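Local coordinates for protein beta-1,4-exocellulase (PDB 4B4H) that degrades cellulose as a family 6 cellobiohydrolase, probably hydrolysing its glycosidic bonds, with this chain forming the catalytic domain of a longer protein, at residues A[79-84]-A[132-137]; A[127-132]-A[178-183]; A[283-288]-A[346-351]. All coordinates share one frame; numbering follows the deposited sequence.

Contact 1: A[79-84]-A[132-137]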
loop_
_atom_site.group_PDB
_atom_site.type_symbol
_atom_site.label_atom_id
_atom_site.label_comp_id
_atom_site.label_asym_id
_atom_site.label_seq_id
_atom_site.Cartn_x
_atom_site.Cartn_y
_atom_site.Cartn_z
ATOM N N VAL A 79 -7.769 -7.655 4.786
ATOM C CA VAL A 79 -8.811 -7.237 3.852
ATOM C C VAL A 79 -8.547 -5.775 3.486
ATOM O O VAL A 79 -8.443 -4.933 4.369
ATOM C CB VAL A 79 -10.220 -7.365 4.500
ATOM C CG1 VAL A 79 -11.276 -6.703 3.625
ATOM C CG2 VAL A 79 -10.620 -8.820 4.745
ATOM N N VAL A 80 -8.469 -5.462 2.190
ATOM C CA VAL A 80 -8.218 -4.070 1.772
ATOM C C VAL A 80 -9.544 -3.402 1.462
ATOM O O VAL A 80 -10.304 -3.916 0.656
ATOM C CB VAL A 80 -7.302 -3.982 0.532
ATOM C CG1 VAL A 80 -6.818 -2.557 0.371
ATOM C CG2 VAL A 80 -6.088 -4.897 0.685
ATOM N N ILE A 81 -9.802 -2.285 2.152
ATOM C CA ILE A 81 -10.985 -1.436 1.959
ATOM C C ILE A 81 -10.571 -0.316 1.011
ATOM O O ILE A 81 -9.683 0.490 1.336
ATOM C CB ILE A 81 -11.418 -0.844 3.318
ATOM C CG1 ILE A 81 -11.618 -1.966 4.361
ATOM C CG2 ILE A 81 -12.677 0.015 3.190
ATOM C CD1 ILE A 81 -12.496 -3.129 3.913
ATOM N N TYR A 82 -11.205 -0.215 -0.162
ATOM C CA TYR A 82 -10.654 0.617 -1.222
ATOM C C TYR A 82 -11.686 1.006 -2.267
ATOM O O TYR A 82 -11.654 0.511 -3.394
ATOM C CB TYR A 82 -9.474 -0.117 -1.868
ATOM C CG TYR A 82 -8.755 0.602 -2.987
ATOM C CD1 TYR A 82 -8.525 1.976 -2.928
ATOM C CD2 TYR A 82 -8.230 -0.110 -4.073
ATOM C CE1 TYR A 82 -7.834 2.626 -3.944
ATOM C CE2 TYR A 82 -7.550 0.530 -5.098
ATOM C CZ TYR A 82 -7.341 1.897 -5.025
ATOM O OH TYR A 82 -6.644 2.516 -6.053
ATOM N N ASN A 83 -12.611 1.878 -1.882
ATOM C CA ASN A 83 -13.693 2.291 -2.797
ATOM C C ASN A 83 -14.230 3.696 -2.539
ATOM O O ASN A 83 -15.396 3.954 -2.860
ATOM C CB ASN A 83 -14.842 1.258 -2.796
ATOM C CG ASN A 83 -15.722 1.339 -4.040
ATOM O OD1 ASN A 83 -15.263 1.762 -5.095
ATOM N ND2 ASN A 83 -16.974 0.901 -3.925
ATOM N N LEU A 84 -13.385 4.609 -2.042
ATOM C CA LEU A 84 -13.837 5.961 -1.707
ATOM C C LEU A 84 -14.484 6.658 -2.902
ATOM O O LEU A 84 -14.108 6.393 -4.039
ATOM C CB LEU A 84 -12.671 6.829 -1.227
ATOM C CG LEU A 84 -12.322 6.704 0.258
ATOM C CD1 LEU A 84 -11.061 7.505 0.531
ATOM C CD2 LEU A 84 -13.422 7.108 1.236
ATOM N N ILE A 132 -7.134 -2.895 5.857
ATOM C CA ILE A 132 -6.312 -1.808 5.323
ATOM C C ILE A 132 -7.231 -0.711 4.781
ATOM O O ILE A 132 -7.966 -0.936 3.840
ATOM C CB ILE A 132 -5.287 -2.316 4.274
ATOM C CG1 ILE A 132 -4.229 -3.214 4.947
ATOM C CG2 ILE A 132 -4.570 -1.164 3.590
ATOM C CD1 ILE A 132 -4.446 -4.674 4.708
ATOM N N ILE A 133 -7.165 0.479 5.377
ATOM C CA ILE A 133 -8.184 1.503 5.098
ATOM C C ILE A 133 -7.743 2.503 4.018
ATOM O O ILE A 133 -6.962 3.427 4.298
ATOM C CB ILE A 133 -8.619 2.292 6.361
ATOM C CG1 ILE A 133 -9.067 1.376 7.513
ATOM C CG2 ILE A 133 -9.740 3.284 6.032
ATOM C CD1 ILE A 133 -10.041 0.274 7.159
ATOM N N GLU A 134 -8.297 2.319 2.815
ATOM C CA GLU A 134 -8.287 3.292 1.694
ATOM C C GLU A 134 -6.928 3.798 1.199
ATOM O O GLU A 134 -6.442 4.862 1.612
ATOM C CB GLU A 134 -9.289 4.447 1.958
ATOM C CG GLU A 134 -10.758 4.016 2.071
ATOM C CD GLU A 134 -11.351 3.510 0.755
ATOM O OE1 GLU A 134 -10.718 3.678 -0.307
ATOM O OE2 GLU A 134 -12.438 2.893 0.760
ATOM N N ILE A 135 -6.302 3.021 0.320
ATOM C CA ILE A 135 -5.003 3.426 -0.186
ATOM C C ILE A 135 -5.159 4.601 -1.146
ATOM O O ILE A 135 -6.252 4.857 -1.674
ATOM C CB ILE A 135 -4.220 2.252 -0.834
ATOM C CG1 ILE A 135 -4.986 1.683 -2.035
ATOM C CG2 ILE A 135 -3.868 1.189 0.213
ATOM C CD1 ILE A 135 -4.185 0.701 -2.860
ATOM N N ASP A 136 -4.075 5.333 -1.363
ATOM C CA ASP A 136 -4.076 6.435 -2.337
ATOM C C ASP A 136 -5.215 7.432 -2.049
ATOM O O ASP A 136 -5.891 7.889 -2.992
ATOM C CB ASP A 136 -4.185 5.900 -3.775
ATOM C CG ASP A 136 -3.969 6.980 -4.812
ATOM O OD1 ASP A 136 -3.261 7.962 -4.521
ATOM O OD2 ASP A 136 -4.521 6.872 -5.922
ATOM N N SER A 137 -5.428 7.769 -0.779
ATOM C CA SER A 137 -6.522 8.667 -0.382
ATOM C C SER A 137 -6.015 9.939 0.286
ATOM O O SER A 137 -5.555 10.856 -0.387
ATOM C CB SER A 137 -7.562 7.942 0.497
ATOM O OG SER A 137 -6.998 7.431 1.697
#
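The aromatic ring of Tyr82 has Ile135 over one face and the carboxylate of Glu134 at its edge. Ile135 CG1 sits 3.7 Å from the centroid of the Tyr82 ring, a CH-pi contact that leans toward the CD1-CE1 side, while Ile135 CD1 runs on toward CZ and CE2. At the rim, near the ring plane, Glu134 OE1 approaches Tyr82 CD1, and the planes of carboxylate and ring are turned 53° apart. The phenol oxygen of Tyr82 is bound by Asp88, and Arg87 makes a cation-pi contact with the ring. Glu134 itself reaches across to the 83-84 backbone just past the last main-chain bond. Its CG stands beside the backbone N (chi1 -62°), and a bend at chi2 turns the carboxylate to the backbone of Asn83 and Leu84. There OE2 of Glu134 takes the N-H of Asn83 at 2.8 Å on its syn lone pair, an almost straight bond at 177°, and OE1 takes a weak one from Leu84 N at 3.3 Å; Tyr106 adds its hydroxyl at OE2. The carboxylate also rests on an apolar bed, with Leu84 CG 3.4 Å from Glu134 CD. With the carboxylate gone, as in an alanine here, the N-H groups of Asn83 and Leu84 and the hydroxyl of Tyr106 would probably lose their partner, leaving that loop less fixed. Upstream, regular parallel pairing links Val79, Ile81 and Ile132, and the last bond runs from Glu134 N to Ile81 O at 2.7 Å. Ser137 OG then folds back on Glu134 O at 2.6 Å. The contact lies at the carboxyl-terminal ends of adjacent parallel strands, where a family 6 barrel has its active site: Asp136, the predicted proton donor, follows Ile135, and Asp88 is another predicted active-site residue.

Contact 2: A[127-132]-A[178-183]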
loop_
_atom_site.group_PDB
_atom_site.type_symbol
_atom_site.label_atom_id
_atom_site.label_comp_id
_atom_site.label_asym_id
_atom_site.label_seq_id
_atom_site.Cartn_x
_atom_site.Cartn_y
_atom_site.Cartn_z
ATOM N N LEU A 127 -10.150 -15.454 15.195
ATOM C CA LEU A 127 -9.960 -14.839 13.883
ATOM C C LEU A 127 -9.656 -13.356 14.044
ATOM O O LEU A 127 -10.387 -12.637 14.722
ATOM C CB LEU A 127 -11.187 -15.021 12.984
ATOM C CG LEU A 127 -11.082 -14.451 11.565
ATOM C CD1 LEU A 127 -10.006 -15.158 10.760
ATOM C CD2 LEU A 127 -12.433 -14.512 10.882
ATOM N N ARG A 128 -8.581 -12.906 13.405
ATOM C CA ARG A 128 -8.197 -11.499 13.454
ATOM C C ARG A 128 -8.321 -10.965 12.037
ATOM O O ARG A 128 -7.730 -11.525 11.108
ATOM C CB ARG A 128 -6.768 -11.376 13.995
ATOM C CG ARG A 128 -6.656 -11.666 15.486
ATOM C CD ARG A 128 -5.419 -12.485 15.763
ATOM N NE ARG A 128 -5.371 -12.961 17.143
ATOM C CZ ARG A 128 -4.238 -13.228 17.785
ATOM N NH1 ARG A 128 -3.068 -13.041 17.174
ATOM N NH2 ARG A 128 -4.266 -13.675 19.033
ATOM N N ILE A 129 -9.152 -9.935 11.860
ATOM C CA ILE A 129 -9.317 -9.317 10.557
ATOM C C ILE A 129 -8.565 -8.002 10.620
ATOM O O ILE A 129 -8.959 -7.109 11.348
ATOM C CB ILE A 129 -10.801 -9.049 10.228
ATOM C CG1 ILE A 129 -11.620 -10.344 10.309
ATOM C CG2 ILE A 129 -10.970 -8.428 8.844
ATOM C CD1 ILE A 129 -13.100 -10.152 10.041
ATOM N N VAL A 130 -7.465 -7.916 9.873
ATOM C CA VAL A 130 -6.711 -6.677 9.730
ATOM C C VAL A 130 -7.258 -6.019 8.465
ATOM O O VAL A 130 -7.231 -6.635 7.410
ATOM C CB VAL A 130 -5.201 -6.961 9.575
ATOM C CG1 VAL A 130 -4.454 -5.702 9.176
ATOM C CG2 VAL A 130 -4.630 -7.525 10.862
ATOM N N ALA A 131 -7.820 -4.809 8.619
ATOM C CA ALA A 131 -8.436 -4.063 7.522
ATOM C C ALA A 131 -7.529 -2.909 7.131
ATOM O O ALA A 131 -7.153 -2.076 7.978
ATOM C CB ALA A 131 -9.800 -3.543 7.953
ATOM N N ILE A 132 -7.134 -2.895 5.857
ATOM C CA ILE A 132 -6.312 -1.808 5.323
ATOM C C ILE A 132 -7.231 -0.711 4.781
ATOM O O ILE A 132 -7.966 -0.936 3.840
ATOM C CB ILE A 132 -5.287 -2.316 4.274
ATOM C CG1 ILE A 132 -4.229 -3.214 4.947
ATOM C CG2 ILE A 132 -4.570 -1.164 3.590
ATOM C CD1 ILE A 132 -4.446 -4.674 4.708
ATOM N N PRO A 178 -15.379 -6.355 17.234
ATOM C CA PRO A 178 -14.371 -6.763 18.227
ATOM C C PRO A 178 -13.062 -7.338 17.704
ATOM O O PRO A 178 -12.028 -7.142 18.347
ATOM C CB PRO A 178 -15.098 -7.814 19.075
ATOM C CG PRO A 178 -16.320 -8.184 18.328
ATOM C CD PRO A 178 -16.667 -7.040 17.433
ATOM N N ASN A 179 -13.089 -8.054 16.588
ATOM C CA ASN A 179 -11.846 -8.678 16.097
ATOM C C ASN A 179 -11.371 -8.066 14.776
ATOM O O ASN A 179 -10.721 -8.719 13.971
ATOM C CB ASN A 179 -12.005 -10.206 16.013
ATOM C CG ASN A 179 -13.129 -10.617 15.085
ATOM O OD1 ASN A 179 -13.938 -9.785 14.689
ATOM N ND2 ASN A 179 -13.184 -11.902 14.723
ATOM N N VAL A 180 -11.723 -6.805 14.564
ATOM C CA VAL A 180 -11.233 -6.063 13.398
ATOM C C VAL A 180 -10.175 -5.048 13.844
ATOM O O VAL A 180 -10.349 -4.338 14.842
ATOM C CB VAL A 180 -12.402 -5.425 12.591
ATOM C CG1 VAL A 180 -11.879 -4.697 11.360
ATOM C CG2 VAL A 180 -13.347 -6.513 12.140
ATOM N N TYR A 181 -9.062 -5.032 13.109
ATOM C CA TYR A 181 -7.917 -4.185 13.407
ATOM C C TYR A 181 -7.664 -3.255 12.224
ATOM O O TYR A 181 -7.126 -3.667 11.199
ATOM C CB TYR A 181 -6.685 -5.070 13.711
ATOM C CG TYR A 181 -6.886 -5.983 14.923
ATOM C CD1 TYR A 181 -7.677 -7.139 14.836
ATOM C CD2 TYR A 181 -6.285 -5.690 16.141
ATOM C CE1 TYR A 181 -7.876 -7.960 15.945
ATOM C CE2 TYR A 181 -6.473 -6.514 17.246
ATOM C CZ TYR A 181 -7.267 -7.641 17.136
ATOM O OH TYR A 181 -7.453 -8.461 18.236
ATOM N N ASN A 182 -8.011 -1.984 12.408
ATOM C CA ASN A 182 -7.919 -0.997 11.321
ATOM C C ASN A 182 -6.552 -0.378 11.179
ATOM O O ASN A 182 -6.040 0.200 12.122
ATOM C CB ASN A 182 -8.893 0.161 11.588
ATOM C CG ASN A 182 -10.360 -0.230 11.452
ATOM O OD1 ASN A 182 -10.734 -1.090 10.654
ATOM N ND2 ASN A 182 -11.192 0.394 12.261
ATOM N N TYR A 183 -6.005 -0.411 9.968
ATOM C CA TYR A 183 -4.779 0.320 9.675
ATOM C C TYR A 183 -5.060 1.336 8.583
ATOM O O TYR A 183 -5.493 0.979 7.496
ATOM C CB TYR A 183 -3.634 -0.628 9.260
ATOM C CG TYR A 183 -3.180 -1.524 10.371
ATOM C CD1 TYR A 183 -3.980 -2.589 10.811
ATOM C CD2 TYR A 183 -1.954 -1.320 10.979
ATOM C CE1 TYR A 183 -3.572 -3.403 11.864
ATOM C CE2 TYR A 183 -1.530 -2.130 12.025
ATOM C CZ TYR A 183 -2.334 -3.190 12.446
ATOM O OH TYR A 183 -1.926 -4.005 13.490
#
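A beta-alpha-beta crossover joins these two neighbours in the parallel sheet of the family 6 barrel: strand 127-133 leads through largely helical chain into strand 180-185. Residues 127-132 and 180-183 run parallel at an angle of 21°, and their main chains alternate as donor and acceptor. Ile129 N binds Asn179 O, Tyr181 N binds Ile129 O, Ala131 N binds Tyr181 O, and Tyr183 N closes the series on Ala131 O at 2.8 Å. The third differs, the N-H of Ala131 coming from above the carbonyl plane of Tyr181. CA-H...O contacts reinforce the pairing, the shortest being Val180 CA to Ile129 O at 3.2 Å. One side of this sheet carries Ile129, Ala131, Val180 and Asn182, and helices 103-121 and 162-175 pack on it through Met118, Leu171 and Leu174. Here Ile129 CB meets Val180 CG2 at 4.1 Å, and the methyl of Ala131 faces both Val180 CG1 and Asn182 OD1; that buried oxygen has no hydrogen-bond partner, whereas Asn182 ND2 bonds to Tyr218 O. The other side bears Val130, Ile132 and two tyrosines. Tyr181 reaches back along the neighbouring strand, where its CE1 lies 3.9 Å from Arg128 CG; its hydroxyl bonds to Val3 N, and the guanidinium of Arg128 is held by carbonyls of Pro6 and Glu8. Ile129 O lies in the plane of the Tyr181 ring, at its edge. Val130 CG1, anti to its own nitrogen (chi1 170°), reaches obliquely to the Tyr183 ring, 3.5 Å from CD1. Before the second strand, Asn179 holds CG between its backbone N and carbonyl carbon (chi1 60°), which brings ND2 to Leu127 O in a weak, bent hydrogen bond of 2.9 Å, beside another weak one to Phe121 O.

Contact 3: A[283-288]-A[346-351]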
loop_
_atom_site.group_PDB
_atom_site.type_symbol
_atom_site.label_atom_id
_atom_site.label_comp_id
_atom_site.label_asym_id
_atom_site.label_seq_id
_atom_site.Cartn_x
_atom_site.Cartn_y
_atom_site.Cartn_z
ATOM N N GLY A 283 0.880 0.225 16.178
ATOM C CA GLY A 283 1.955 -0.454 15.449
ATOM C C GLY A 283 1.867 -0.103 13.975
ATOM O O GLY A 283 0.794 0.254 13.464
ATOM N N MET A 284 2.990 -0.204 13.284
ATOM C CA MET A 284 3.035 0.125 11.859
ATOM C C MET A 284 3.195 -1.139 11.011
ATOM O O MET A 284 3.816 -2.094 11.435
ATOM C CB MET A 284 4.183 1.104 11.548
ATOM C CG MET A 284 4.255 2.346 12.437
ATOM S SD MET A 284 2.803 3.420 12.366
ATOM C CE MET A 284 3.272 4.456 10.983
ATOM N N LEU A 285 2.655 -1.130 9.797
ATOM C CA LEU A 285 2.933 -2.189 8.828
ATOM C C LEU A 285 3.693 -1.608 7.644
ATOM O O LEU A 285 3.541 -0.425 7.341
ATOM C CB LEU A 285 1.636 -2.837 8.327
ATOM C CG LEU A 285 0.668 -3.430 9.351
ATOM C CD1 LEU A 285 -0.604 -3.920 8.671
ATOM C CD2 LEU A 285 1.351 -4.535 10.165
ATOM N N ILE A 286 4.543 -2.429 7.015
ATOM C CA ILE A 286 5.094 -2.113 5.684
ATOM C C ILE A 286 4.815 -3.274 4.731
ATOM O O ILE A 286 5.107 -4.427 5.051
ATOM C CB ILE A 286 6.620 -1.867 5.667
ATOM C CG1 ILE A 286 7.071 -0.873 6.759
ATOM C CG2 ILE A 286 7.054 -1.418 4.265
ATOM C CD1 ILE A 286 8.570 -0.941 7.049
ATOM N N ASP A 287 4.277 -2.961 3.555
ATOM C CA ASP A 287 4.037 -3.975 2.535
ATOM C C ASP A 287 5.322 -4.207 1.765
ATOM O O ASP A 287 5.776 -3.309 1.043
ATOM C CB ASP A 287 2.958 -3.488 1.570
ATOM C CG ASP A 287 2.579 -4.520 0.505
ATOM O OD1 ASP A 287 3.138 -5.640 0.453
ATOM O OD2 ASP A 287 1.701 -4.166 -0.316
ATOM N N THR A 288 5.872 -5.416 1.906
ATOM C CA THR A 288 7.151 -5.812 1.319
ATOM C C THR A 288 6.964 -6.804 0.177
ATOM O O THR A 288 7.909 -7.501 -0.213
ATOM C CB THR A 288 7.970 -6.524 2.403
ATOM O OG1 THR A 288 7.144 -7.541 2.971
ATOM C CG2 THR A 288 8.420 -5.524 3.465
ATOM N N VAL A 346 6.931 -1.621 14.443
ATOM C CA VAL A 346 6.315 -2.300 13.313
ATOM C C VAL A 346 5.646 -3.608 13.787
ATOM O O VAL A 346 6.306 -4.485 14.344
ATOM C CB VAL A 346 7.348 -2.575 12.194
ATOM C CG1 VAL A 346 6.742 -3.355 11.039
ATOM C CG2 VAL A 346 7.983 -1.280 11.717
ATOM N N ASP A 347 4.328 -3.710 13.633
ATOM C CA ASP A 347 3.577 -4.935 13.937
ATOM C C ASP A 347 3.953 -6.095 13.020
ATOM O O ASP A 347 3.915 -7.255 13.432
ATOM C CB ASP A 347 2.050 -4.711 13.841
ATOM C CG ASP A 347 1.472 -3.941 15.017
ATOM O OD1 ASP A 347 2.137 -3.786 16.057
ATOM O OD2 ASP A 347 0.310 -3.478 14.907
ATOM N N ALA A 348 4.283 -5.782 11.767
ATOM C CA ALA A 348 4.605 -6.780 10.771
ATOM C C ALA A 348 5.034 -6.171 9.452
ATOM O O ALA A 348 4.670 -5.033 9.113
ATOM C CB ALA A 348 3.406 -7.674 10.528
ATOM N N TYR A 349 5.825 -6.952 8.728
ATOM C CA TYR A 349 5.894 -6.796 7.287
ATOM C C TYR A 349 4.828 -7.697 6.687
ATOM O O TYR A 349 4.691 -8.848 7.084
ATOM C CB TYR A 349 7.281 -7.153 6.747
ATOM C CG TYR A 349 8.427 -6.299 7.269
ATOM C CD1 TYR A 349 8.235 -4.993 7.734
ATOM C CD2 TYR A 349 9.734 -6.801 7.258
ATOM C CE1 TYR A 349 9.305 -4.231 8.200
ATOM C CE2 TYR A 349 10.800 -6.047 7.704
ATOM C CZ TYR A 349 10.595 -4.777 8.182
ATOM O OH TYR A 349 11.686 -4.063 8.627
ATOM N N VAL A 350 4.061 -7.154 5.739
ATOM C CA VAL A 350 2.925 -7.858 5.151
ATOM C C VAL A 350 3.005 -7.881 3.618
ATOM O O VAL A 350 3.744 -7.113 3.054
ATOM C CB VAL A 350 1.590 -7.251 5.651
ATOM C CG1 VAL A 350 1.424 -7.512 7.144
ATOM C CG2 VAL A 350 1.493 -5.748 5.398
ATOM N N TRP A 351 2.346 -8.841 2.970
ATOM C CA TRP A 351 2.166 -8.806 1.529
ATOM C C TRP A 351 0.733 -8.422 1.282
ATOM O O TRP A 351 -0.139 -9.296 1.212
ATOM C CB TRP A 351 2.484 -10.174 0.914
ATOM C CG TRP A 351 3.957 -10.453 0.678
ATOM C CD1 TRP A 351 5.054 -9.765 1.202
ATOM C CD2 TRP A 351 4.538 -11.525 -0.139
ATOM N NE1 TRP A 351 6.242 -10.324 0.767
ATOM C CE2 TRP A 351 5.993 -11.388 -0.029
ATOM C CE3 TRP A 351 4.014 -12.570 -0.900
ATOM C CZ2 TRP A 351 6.863 -12.232 -0.720
ATOM C CZ3 TRP A 351 4.899 -13.413 -1.573
ATOM C CH2 TRP A 351 6.287 -13.257 -1.466
#
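Main-chain hydrogen bonds between Met284, Ile286, Thr288 and their partners in 346-351 set the frame. Asp347 N gives a weak, bent bond to Met284 O, and Ile286 N a long, weak one to Ala348 O. Toward the carboxyl ends the bonds become better aligned: Val350 N meets Ile286 O, and Thr288 N meets Val350 O, each at 3.0 Å. The weakness at the start is consistent with a beta bulge: Met284 pairs with Val346 but Leu285 already with Ala348, Asp347 being the extra residue. CA-H...O contacts fill in, among them Val346 CA to Met284 O at 3.1 Å.

Apolar contacts divide between the two sides of the sheet. Ile286 and Tyr349 run alongside each other in the same direction, with Ile286 CD1 3.6 Å from Tyr349 CE1, while the methyl CG2 of Thr288 crosses the tyrosine near CB and CG. With Leu285, CD2 packs on the methyl of Ala348 at 3.8 Å and on Asp347 CB, and CB touches Val350 CG2, the branch set between backbone nitrogen and carbonyl carbon.

Polar side chains form the third group. The Asp347 carboxylate lies against the bare CA of Gly283, OD1 at 3.4 Å, and Tyr183 binds its OD2. Asp287 OD1 comes within 3.0 Å of Val350 O, two acceptors whose repulsion is probably offset by donors: Ser289 OG and Val352 N at OD1, Ala227 N and the N-H of Lys353, a predicted substrate-binding residue, at OD2. Thr288 OG1 stands at the edge of the Trp351 indole, in its plane, and both OG1 and Trp351 NE1 bond to Glu336 O.

Strand 283-287 lies between strands 221-224 and 346-350 in the sheet. Helix 262-276 covers Met284 and Val346, whereas Leu285 and Val350 face Ile223 of strand 221-224.

How the contacts relate
All three contacts are pairings of parallel strands in one curved sheet of the glycosyl hydrolase family 6 domain. Contacts 1 and 2 have centres about 13 Å apart and share strand 127-133, with Ile132 in both; along the chain their segments alternate. Contact 3 follows both in sequence, with its centre about 16 Å from that of contact 1 and about 14 Å from that of contact 2. Contacts 2 and 3 touch where the Tyr183 ring packs on Leu285, whereas contacts 1 and 3 do not touch. Sequentially distant strands thus line one curved sheet of the distorted family 6 barrel, whose strand ends carry predicted catalytic and substrate-binding residues.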